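CCHC-type domain-containing protein (Trypanosoma brucei brucei, PDB 7C45) probably trims guide RNAs from their 3' ends as an RNase D-type 3'-5' exonuclease, and carries two zinc-bound CCHC knuckles. Local coordinates at residues M10-P15 and V192-L197; I38-E43 and V60-D65. All blocks are in the same frame, centred on the assembly; numbering follows the deposited sequence.

Contact 2 (38-43 with 60-65) pairs two antiparallel strands of the central sheet and carries D41 and E43, which hold calcium beside the RNA phosphate; contact 1 (10-15 with 192-197) seats the end of the N-terminal helix on helix 182-202, which packs over that sheet. Their centres are 10 Å apart and they touch directly: V192 CG1 lies 3.5 Å from D41 CB, and Y14 CD2 lies 3.5 Å from C63 SG. Helix 182-202 also supplies D191, the third protein ligand of one calcium. Contact 1 stands further back, its nearest atom about 8 Å from the RNA, and along the chain contact 2 is nested within the loop it closes.

Contact 1 (M10-P15 and V192-L197); sequences MILKYP and VRHILL
The guanidinium of R193 meets the chain at Y14 by its edge: the carbonyl oxygen of Y14 lies close to the guanidinium plane and takes two hydrogen bonds there, from NE and NH2. The Y14 ring has the CA of I11, from its own segment, over the centre of one face, while L196 CD2 approaches Y14 CE2 at 4.1 Å. At the H194 ring, L12 CD2 arrives near the plane, at the edge. In this exonuclease domain of the RNase H clan, these groups join the end of helix 4-12 to helix 182-202, which packs against the central sheet.

Arginine suits its place because its chain, extended from CG to NE, runs past the end of the short helix and brings two donors side-on to one oxygen. R193 NE lies 2.8 Å from Y14 O, on a lone pair in the carbonyl plane. R193 NH2, by contrast, comes nearly along the C=O axis. The other terminal nitrogen, NH1, forms a salt bridge with E186, about two turns earlier on the same helix, which helps to fix the rotation of the group and probably offsets much of its charge.

Beside this polar grip lies an aliphatic seam. I11 directs its branches to different neighbours: chi1 of -64° sets CG1 beside the backbone N and CG2 anti to it, which brings I11 CG2 to 3.4 Å from R193 O. At the end of the other branch, I11 CD1 lies 3.9 Å from L197 CB and also touches L196 CD2. L12 begins by pointing away from the helix, yet its end returns, and L12 CD2 meets L197 CD2 at 3.7 Å.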
loop_
_atom_site.group_PDB
_atom_site.type_symbol
_atom_site.label_atom_id
_atom_site.label_comp_id
_atom_site.label_asym_id
_atom_site.label_seq_id
_atom_site.Cartn_x
_atom_site.Cartn_y
_atom_site.Cartn_z
ATOM N N MET A 10 -3.770 2.033 18.310
ATOM C CA MET A 10 -3.384 0.695 18.745
ATOM C C MET A 10 -2.471 0.037 17.720
ATOM O O MET A 10 -1.422 -0.513 18.068
ATOM C CB MET A 10 -4.625 -0.166 18.978
ATOM N N ILE A 11 -2.858 0.100 16.445
ATOM C CA ILE A 11 -2.099 -0.573 15.394
ATOM C C ILE A 11 -0.685 -0.009 15.303
ATOM O O ILE A 11 0.280 -0.748 15.076
ATOM C CB ILE A 11 -2.845 -0.443 14.054
ATOM C CG1 ILE A 11 -4.179 -1.171 14.113
ATOM C CG2 ILE A 11 -1.969 -0.942 12.885
ATOM C CD1 ILE A 11 -5.039 -0.933 12.862
ATOM N N LEU A 12 -0.537 1.309 15.477
ATOM C CA LEU A 12 0.783 1.928 15.376
ATOM C C LEU A 12 1.730 1.490 16.492
ATOM O O LEU A 12 2.944 1.657 16.350
ATOM C CB LEU A 12 0.654 3.458 15.368
ATOM C CG LEU A 12 0.075 4.123 14.122
ATOM C CD1 LEU A 12 -0.025 5.628 14.321
ATOM C CD2 LEU A 12 0.922 3.836 12.911
ATOM N N LYS A 13 1.217 0.929 17.583
ATOM C CA LYS A 13 2.046 0.439 18.674
ATOM C C LYS A 13 2.393 -1.041 18.542
ATOM O O LYS A 13 3.061 -1.576 19.426
ATOM C CB LYS A 13 1.356 0.686 20.021
ATOM C CG LYS A 13 1.068 2.144 20.283
ATOM C CD LYS A 13 0.934 2.451 21.761
ATOM C CE LYS A 13 -0.213 1.694 22.389
ATOM N NZ LYS A 13 -0.407 2.090 23.813
ATOM N N TYR A 14 1.958 -1.706 17.466
ATOM C CA TYR A 14 2.233 -3.127 17.285
ATOM C C TYR A 14 3.741 -3.358 17.186
ATOM O O TYR A 14 4.395 -2.763 16.318
ATOM C CB TYR A 14 1.576 -3.683 16.034
ATOM C CG TYR A 14 0.070 -3.870 16.049
ATOM C CD1 TYR A 14 -0.709 -3.526 17.157
ATOM C CD2 TYR A 14 -0.574 -4.393 14.938
ATOM C CE1 TYR A 14 -2.087 -3.716 17.144
ATOM C CE2 TYR A 14 -1.929 -4.581 14.915
ATOM C CZ TYR A 14 -2.691 -4.240 16.022
ATOM O OH TYR A 14 -4.048 -4.452 15.970
ATOM N N PRO A 15 4.325 -4.182 18.046
ATOM C CA PRO A 15 5.745 -4.497 17.899
ATOM C C PRO A 15 5.965 -5.420 16.713
ATOM O O PRO A 15 5.066 -6.126 16.275
ATOM C CB PRO A 15 6.096 -5.199 19.217
ATOM C CG PRO A 15 4.792 -5.626 19.813
ATOM C CD PRO A 15 3.655 -5.017 19.057
ATOM N N VAL A 192 3.228 -2.152 6.765
ATOM C CA VAL A 192 2.058 -3.009 6.939
ATOM C C VAL A 192 1.174 -2.497 8.068
ATOM O O VAL A 192 -0.044 -2.686 8.026
ATOM C CB VAL A 192 2.421 -4.485 7.168
ATOM C CG1 VAL A 192 2.852 -5.146 5.835
ATOM C CG2 VAL A 192 3.475 -4.645 8.281
ATOM N N ARG A 193 1.760 -1.850 9.080
ATOM C CA ARG A 193 0.929 -1.168 10.076
ATOM C C ARG A 193 0.047 -0.129 9.402
ATOM O O ARG A 193 -1.155 -0.046 9.663
ATOM C CB ARG A 193 1.789 -0.482 11.144
ATOM C CG ARG A 193 2.598 -1.382 12.054
ATOM C CD ARG A 193 3.123 -0.561 13.229
ATOM N NE ARG A 193 4.169 -1.241 13.959
ATOM C CZ ARG A 193 5.468 -1.001 13.815
ATOM N NH1 ARG A 193 5.903 -0.102 12.937
ATOM N NH2 ARG A 193 6.347 -1.685 14.529
ATOM N N HIS A 194 0.646 0.678 8.534
ATOM C CA HIS A 194 -0.094 1.713 7.816
ATOM C C HIS A 194 -1.138 1.116 6.890
ATOM O O HIS A 194 -2.236 1.641 6.772
ATOM C CB HIS A 194 0.878 2.573 7.020
ATOM C CG HIS A 194 1.867 3.288 7.874
ATOM N ND1 HIS A 194 1.562 3.748 9.137
ATOM C CD2 HIS A 194 3.157 3.615 7.650
ATOM C CE1 HIS A 194 2.628 4.330 9.656
ATOM N NE2 HIS A 194 3.606 4.264 8.775
ATOM N N ILE A 195 -0.813 0.006 6.235
ATOM C CA ILE A 195 -1.782 -0.653 5.374
ATOM C C ILE A 195 -2.985 -1.123 6.177
ATOM O O ILE A 195 -4.132 -0.940 5.760
ATOM C CB ILE A 195 -1.116 -1.821 4.627
ATOM C CG1 ILE A 195 -0.133 -1.244 3.610
ATOM C CG2 ILE A 195 -2.180 -2.655 3.936
ATOM C CD1 ILE A 195 0.827 -2.293 2.954
ATOM N N LEU A 196 -2.745 -1.769 7.319
ATOM C CA LEU A 196 -3.872 -2.295 8.078
ATOM C C LEU A 196 -4.730 -1.156 8.617
ATOM O O LEU A 196 -5.962 -1.207 8.551
ATOM C CB LEU A 196 -3.367 -3.217 9.198
ATOM C CG LEU A 196 -4.435 -3.984 9.991
ATOM C CD1 LEU A 196 -5.132 -5.000 9.111
ATOM C CD2 LEU A 196 -3.860 -4.660 11.246
ATOM N N LEU A 197 -4.105 -0.092 9.097
ATOM C CA LEU A 197 -4.924 0.993 9.623
ATOM C C LEU A 197 -5.673 1.701 8.500
ATOM O O LEU A 197 -6.825 2.117 8.685
ATOM C CB LEU A 197 -4.071 1.959 10.432
ATOM C CG LEU A 197 -3.148 3.011 9.837
ATOM C CD1 LEU A 197 -3.893 4.308 9.490
ATOM C CD2 LEU A 197 -2.017 3.281 10.800
#

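Contact 2 (I38-E43 and V60-D65); sequences IALDIE and VQACSD. With CA (calcium ion), chain E; CA (calcium ion), chain F; nucleotides of chain B.
D41 and E43 meet Q61 of the neighbouring strand while binding the calcium ions that hold the U10 phosphate. D41 divides its carboxylate between two calcium ions: OD2 binds the first at 2.2 Å, and OD1 binds the second at 2.4 Å. D41 stands on the face shared with A39, Q61 and C63, and CG anti to the backbone N (chi1 -172°) carries the carboxylate to the ions. E43 OE2 joins D41 OD2 on the first ion at 2.3 Å, and D191 of helix 182-202 adds a further ligand. OP1 of U10 of chain B bridges both ions, and O3' of the same nucleotide donates to E43 OE1 at 2.8 Å.

In the second shell Q61 bends at chi2 (95°) so that its amide reaches E43. Q61 NE2 donates to the anti lone pair of E43 OE2, at 3.0 Å, while Q61 OE1 takes a weak bond from E43 N; A188 O accepts from NE2 as well. Glutamine fits here because one neutral amide can offer both a donor and an acceptor beside a metal-bound acid.

Further out, the antiparallel strands hold D41 and Q61 in register. The hydrogen-bonded pairs A39-C63 and D41-Q61 each exchange two backbone bonds, the straightest being Q61 N to D41 O at 173°. On the other face I38, L40, I42, V60 and A62 are apolar, suiting the helix 80-92 side of the sheet; A62 CB receives L40 CD2 at 3.9 Å.

The Asp-X-Glu pattern on a central strand is that of DEDD exonucleases of the RNase H clan. D41 and U10 OP1 both bridge the ions, consistent with two-metal-ion chemistry; calcium probably stands in for the catalytic metals, which would polarise the phosphate.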
loop_
_atom_site.group_PDB
_atom_site.type_symbol
_atom_site.label_atom_id
_atom_site.label_comp_id
_atom_site.label_asym_id
_atom_site.label_seq_id
_atom_site.Cartn_x
_atom_site.Cartn_y
_atom_site.Cartn_z
ATOM N N ILE A 38 -4.995 -9.609 5.994
ATOM C CA ILE A 38 -3.556 -9.613 6.245
ATOM C C ILE A 38 -2.919 -8.552 5.363
ATOM O O ILE A 38 -2.958 -8.671 4.140
ATOM C CB ILE A 38 -2.908 -10.976 5.947
ATOM C CG1 ILE A 38 -3.596 -12.106 6.708
ATOM C CG2 ILE A 38 -1.407 -10.922 6.242
ATOM C CD1 ILE A 38 -3.119 -13.426 6.271
ATOM N N ALA A 39 -2.348 -7.521 5.981
ATOM C CA ALA A 39 -1.555 -6.535 5.262
ATOM C C ALA A 39 -0.194 -7.134 4.929
ATOM O O ALA A 39 0.465 -7.680 5.817
ATOM C CB ALA A 39 -1.377 -5.280 6.106
ATOM N N LEU A 40 0.228 -7.000 3.674
ATOM C CA LEU A 40 1.489 -7.572 3.206
ATOM C C LEU A 40 2.380 -6.513 2.582
ATOM O O LEU A 40 1.906 -5.521 2.030
ATOM C CB LEU A 40 1.268 -8.663 2.189
ATOM C CG LEU A 40 0.653 -9.944 2.723
ATOM C CD1 LEU A 40 0.291 -10.847 1.565
ATOM C CD2 LEU A 40 1.621 -10.670 3.659
ATOM N N ASP A 41 3.682 -6.772 2.652
ATOM C CA ASP A 41 4.708 -5.904 2.102
ATOM C C ASP A 41 5.935 -6.780 1.872
ATOM O O ASP A 41 6.069 -7.850 2.466
ATOM C CB ASP A 41 4.974 -4.748 3.061
ATOM C CG ASP A 41 5.878 -3.677 2.496
ATOM O OD1 ASP A 41 6.040 -3.578 1.282
ATOM O OD2 ASP A 41 6.406 -2.917 3.312
ATOM N N ILE A 42 6.827 -6.325 0.994
ATOM C CA ILE A 42 8.056 -7.076 0.728
ATOM C C ILE A 42 9.222 -6.105 0.685
ATOM O O ILE A 42 9.126 -5.040 0.067
ATOM C CB ILE A 42 7.977 -7.870 -0.595
ATOM C CG1 ILE A 42 6.848 -8.907 -0.548
ATOM C CG2 ILE A 42 9.296 -8.536 -0.888
ATOM C CD1 ILE A 42 6.658 -9.638 -1.876
ATOM N N GLU A 43 10.332 -6.476 1.337
ATOM C CA GLU A 43 11.616 -5.809 1.137
ATOM C C GLU A 43 12.558 -6.725 0.370
ATOM O O GLU A 43 12.735 -7.889 0.737
ATOM C CB GLU A 43 12.281 -5.409 2.455
ATOM C CG GLU A 43 11.451 -4.482 3.376
ATOM C CD GLU A 43 10.841 -3.283 2.657
ATOM O OE1 GLU A 43 11.589 -2.601 1.930
ATOM O OE2 GLU A 43 9.622 -2.997 2.864
ATOM N N VAL A 60 9.452 -10.712 3.917
ATOM C CA VAL A 60 8.027 -10.524 3.663
ATOM C C VAL A 60 7.395 -10.127 4.989
ATOM O O VAL A 60 7.643 -10.779 6.005
ATOM C CB VAL A 60 7.363 -11.787 3.093
ATOM C CG1 VAL A 60 5.837 -11.592 2.996
ATOM C CG2 VAL A 60 7.986 -12.143 1.743
ATOM N N GLN A 61 6.657 -9.018 4.998
ATOM C CA GLN A 61 6.099 -8.478 6.232
ATOM C C GLN A 61 4.588 -8.674 6.246
ATOM O O GLN A 61 3.941 -8.584 5.209
ATOM C CB GLN A 61 6.454 -7.000 6.386
ATOM C CG GLN A 61 7.963 -6.764 6.293
ATOM C CD GLN A 61 8.402 -6.386 4.898
ATOM O OE1 GLN A 61 8.690 -7.245 4.062
ATOM N NE2 GLN A 61 8.436 -5.099 4.628
ATOM N N ALA A 62 4.035 -8.992 7.420
ATOM C CA ALA A 62 2.609 -9.280 7.511
ATOM C C ALA A 62 2.046 -8.718 8.805
ATOM O O ALA A 62 2.662 -8.832 9.868
ATOM C CB ALA A 62 2.311 -10.774 7.461
ATOM N N CYS A 63 0.857 -8.153 8.712
ATOM C CA CYS A 63 0.170 -7.654 9.898
ATOM C C CYS A 63 -1.310 -7.911 9.688
ATOM O O CYS A 63 -1.871 -7.418 8.707
ATOM C CB CYS A 63 0.457 -6.173 10.096
ATOM S SG CYS A 63 -0.217 -5.502 11.646
ATOM N N SER A 64 -1.922 -8.700 10.575
ATOM C CA SER A 64 -3.291 -9.159 10.386
ATOM C C SER A 64 -4.180 -8.706 11.538
ATOM O O SER A 64 -3.716 -8.212 12.562
ATOM C CB SER A 64 -3.352 -10.682 10.257
ATOM O OG SER A 64 -3.581 -11.291 11.521
ATOM N N ASP A 65 -5.481 -8.878 11.342
ATOM C CA ASP A 65 -6.437 -8.601 12.407
ATOM C C ASP A 65 -6.484 -9.704 13.465
ATOM O O ASP A 65 -7.243 -9.576 14.424
ATOM C CB ASP A 65 -7.829 -8.378 11.807
ATOM C CG ASP A 65 -8.343 -9.597 11.060
ATOM O OD1 ASP A 65 -7.533 -10.369 10.537
ATOM O OD2 ASP A 65 -9.572 -9.796 11.012
HETATM CA CA CA E . 7.929 -1.476 2.660
HETATM CA CA CA F . 5.987 -2.142 -0.636
ATOM P P U B 10 8.281 -0.310 -0.722
ATOM O OP1 U B 10 7.932 -1.114 0.465
ATOM O OP2 U B 10 8.508 1.161 -0.604
ATOM O "O5'" U B 10 9.574 -0.940 -1.416
ATOM C "C5'" U B 10 9.747 -2.348 -1.454
ATOM C "C4'" U B 10 11.006 -2.735 -2.183
ATOM O "O4'" U B 10 11.054 -2.034 -3.441
ATOM C "C3'" U B 10 12.312 -2.358 -1.506
ATOM O "O3'" U B 10 12.703 -3.291 -0.525
ATOM C "C2'" U B 10 13.286 -2.297 -2.670
ATOM O "O2'" U B 10 13.700 -3.611 -3.017
ATOM C "C1'" U B 10 12.392 -1.756 -3.785
ATOM N N1 U B 10 12.533 -0.299 -3.965
ATOM C C2 U B 10 13.620 0.105 -4.706
ATOM O O2 U B 10 14.421 -0.695 -5.165
ATOM N N3 U B 10 13.721 1.464 -4.869
ATOM C C4 U B 10 12.852 2.420 -4.381
ATOM O O4 U B 10 13.081 3.602 -4.613
ATOM C C5 U B 10 11.741 1.915 -3.632
ATOM C C6 U B 10 11.619 0.596 -3.455
HETATM O O HOH W 1 7.078 -4.027 -1.593
HETATM O O HOH W 2 7.992 -0.706 5.420
HETATM O O HOH W 3 9.628 0.280 3.119
HETATM O O HOH W 4 4.139 -0.628 -0.135
HETATM O O HOH W 5 4.089 -3.021 -1.960
#